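Local coordinates for protein gamma-glutamyltranspeptidase (Klebsiella pneumoniae subsp. pneumoniae, PDB 5HFT) that converts oxamate to oxalate in the uric acid degradation pathway, as an enzyme of the gamma-glutamyltransferase family made as a zymogen, at residues T96-Q101 with A163-P168. Residues are numbered along the deposited sequence; the frame is centred on the assembly and turned at random.
Sequences TRYILQ and AIVRHP
Y98 and V165 reach for each other across the helix-sheet interface of an Ntn-hydrolase-type fold, helix 88-101 lying over the antiparallel sheet that contains strand 160-166. It is a worked example of how one long aromatic side chain can join two elements whose backbones stay well apart, the nearest CA pair, Y98 and V165, being 10.5 Å from each other. Along the strand, A163 and V165 both touch L105 of helix 105-110, which also packs on Y98, so this second helix adds L105 to the same packing.

V165 is the main point of contact, and its backbone bonds to E173 tie it to the neighbouring strand. The Y98 ring extends from the helix with CG anti to the backbone N (chi1 180°), which sends its phenol end down to the valine. CG2 of V165 meets the ring obliquely, 3.8 Å from CZ of Y98, and the hydroxyl oxygen comes to rest near both methyls. No hydrogen bond links the segments; that hydroxyl instead has a weak one to R75.

Past the strand end, H167 sets one face of its imidazole against CG1 of V165, which sits off-centre toward the rim. NE2 of H167 is hydrogen-bonded to E173 on the adjacent strand, which probably limits rotation of the ring, while its CE1 approaches OH of Y98 at 4.1 Å.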
loop_
_atom_site.group_PDB
_atom_site.type_symbol
_atom_site.label_atom_id
_atom_site.label_comp_id
_atom_site.label_asym_id
_atom_site.label_seq_id
_atom_site.Cartn_x
_atom_site.Cartn_y
_atom_site.Cartn_z
ATOM N N THR C 96 -17.971 -3.690 10.652
ATOM C CA THR C 96 -19.166 -3.783 11.475
ATOM C C THR C 96 -20.045 -2.540 11.314
ATOM O O THR C 96 -21.270 -2.654 11.242
ATOM C CB THR C 96 -18.784 -4.040 12.937
ATOM O OG1 THR C 96 -19.970 -4.250 13.706
ATOM C CG2 THR C 96 -18.051 -2.890 13.530
ATOM N N ARG C 97 -19.446 -1.350 11.213
ATOM C CA ARG C 97 -20.242 -0.138 11.023
ATOM C C ARG C 97 -20.916 -0.122 9.657
ATOM O O ARG C 97 -22.145 -0.026 9.561
ATOM C CB ARG C 97 -19.369 1.103 11.196
ATOM C CG ARG C 97 -19.464 1.714 12.573
ATOM C CD ARG C 97 -18.124 2.253 12.965
ATOM N NE ARG C 97 -18.116 2.840 14.295
ATOM C CZ ARG C 97 -17.008 3.281 14.887
ATOM N NH1 ARG C 97 -15.834 3.184 14.267
ATOM N NH2 ARG C 97 -17.065 3.807 16.100
ATOM N N TYR C 98 -20.131 -0.196 8.581
ATOM C CA TYR C 98 -20.721 -0.054 7.253
ATOM C C TYR C 98 -21.567 -1.266 6.892
ATOM O O TYR C 98 -22.770 -1.147 6.629
ATOM C CB TYR C 98 -19.639 0.184 6.198
ATOM C CG TYR C 98 -20.228 0.325 4.812
ATOM C CD1 TYR C 98 -21.076 1.386 4.488
ATOM C CD2 TYR C 98 -19.938 -0.594 3.830
ATOM C CE1 TYR C 98 -21.622 1.516 3.220
ATOM C CE2 TYR C 98 -20.481 -0.481 2.559
ATOM C CZ TYR C 98 -21.322 0.571 2.254
ATOM O OH TYR C 98 -21.839 0.656 0.976
ATOM N N ILE C 99 -20.950 -2.446 6.874
ATOM C CA ILE C 99 -21.632 -3.646 6.395
ATOM C C ILE C 99 -22.699 -4.106 7.388
ATOM O O ILE C 99 -23.851 -4.348 7.012
ATOM C CB ILE C 99 -20.598 -4.748 6.089
ATOM C CG1 ILE C 99 -19.576 -4.207 5.077
ATOM C CG2 ILE C 99 -21.275 -5.982 5.546
ATOM C CD1 ILE C 99 -18.716 -5.245 4.431
ATOM N N LEU C 100 -22.333 -4.267 8.661
ATOM C CA LEU C 100 -23.270 -4.874 9.601
ATOM C C LEU C 100 -24.351 -3.917 10.051
ATOM O O LEU C 100 -25.478 -4.351 10.322
ATOM C CB LEU C 100 -22.556 -5.401 10.838
ATOM C CG LEU C 100 -21.487 -6.455 10.622
ATOM C CD1 LEU C 100 -20.964 -6.930 11.967
ATOM C CD2 LEU C 100 -22.043 -7.576 9.781
ATOM N N GLN C 101 -24.043 -2.633 10.160
ATOM C CA GLN C 101 -24.938 -1.712 10.840
ATOM C C GLN C 101 -25.550 -0.650 9.931
ATOM O O GLN C 101 -26.303 0.200 10.425
ATOM C CB GLN C 101 -24.196 -1.068 12.013
ATOM C CG GLN C 101 -23.735 -2.117 13.010
ATOM C CD GLN C 101 -22.951 -1.547 14.170
ATOM O OE1 GLN C 101 -22.160 -0.611 14.008
ATOM N NE2 GLN C 101 -23.145 -2.121 15.349
ATOM N N ALA C 163 -12.032 4.093 1.157
ATOM C CA ALA C 163 -12.941 3.088 0.623
ATOM C C ALA C 163 -13.651 3.619 -0.612
ATOM O O ALA C 163 -13.911 4.824 -0.741
ATOM C CB ALA C 163 -13.982 2.642 1.665
ATOM N N ILE C 164 -13.969 2.694 -1.513
ATOM C CA ILE C 164 -14.913 2.936 -2.598
ATOM C C ILE C 164 -15.926 1.816 -2.555
ATOM O O ILE C 164 -15.559 0.651 -2.380
ATOM C CB ILE C 164 -14.255 2.992 -3.993
ATOM C CG1 ILE C 164 -13.124 4.017 -4.040
ATOM C CG2 ILE C 164 -15.314 3.237 -5.078
ATOM C CD1 ILE C 164 -12.447 4.074 -5.369
ATOM N N VAL C 165 -17.194 2.166 -2.660
ATOM C CA VAL C 165 -18.256 1.190 -2.834
ATOM C C VAL C 165 -18.868 1.435 -4.200
ATOM O O VAL C 165 -19.170 2.581 -4.552
ATOM C CB VAL C 165 -19.303 1.281 -1.713
ATOM C CG1 VAL C 165 -20.425 0.243 -1.910
ATOM C CG2 VAL C 165 -18.607 1.078 -0.372
ATOM N N ARG C 166 -18.967 0.374 -4.990
ATOM C CA ARG C 166 -19.738 0.367 -6.223
ATOM C C ARG C 166 -21.064 -0.350 -5.975
ATOM O O ARG C 166 -21.082 -1.488 -5.500
ATOM C CB ARG C 166 -18.969 -0.298 -7.367
ATOM C CG ARG C 166 -19.892 -0.579 -8.533
ATOM C CD ARG C 166 -19.235 -1.187 -9.759
ATOM N NE ARG C 166 -20.239 -1.353 -10.812
ATOM C CZ ARG C 166 -20.586 -0.392 -11.664
ATOM N NH1 ARG C 166 -19.992 0.803 -11.590
ATOM N NH2 ARG C 166 -21.524 -0.620 -12.587
ATOM N N HIS C 167 -22.107 0.292 -6.252
ATOM C CA HIS C 167 -23.516 -0.089 -6.135
ATOM C C HIS C 167 -24.024 -0.643 -7.464
ATOM O O HIS C 167 -23.642 -0.136 -8.531
ATOM C CB HIS C 167 -24.370 1.120 -5.740
ATOM C CG HIS C 167 -24.008 1.703 -4.410
ATOM N ND1 HIS C 167 -24.534 1.238 -3.225
ATOM C CD2 HIS C 167 -23.163 2.706 -4.078
ATOM C CE1 HIS C 167 -24.036 1.933 -2.221
ATOM N NE2 HIS C 167 -23.207 2.836 -2.713
ATOM N N PRO C 168 -24.915 -1.645 -7.424
ATOM C CA PRO C 168 -25.436 -2.215 -8.688
ATOM C C PRO C 168 -26.044 -1.173 -9.624
ATOM O O PRO C 168 -25.946 -1.344 -10.847
ATOM C CB PRO C 168 -26.480 -3.233 -8.219
ATOM C CG PRO C 168 -26.190 -3.461 -6.748
ATOM C CD PRO C 168 -25.589 -2.197 -6.236
#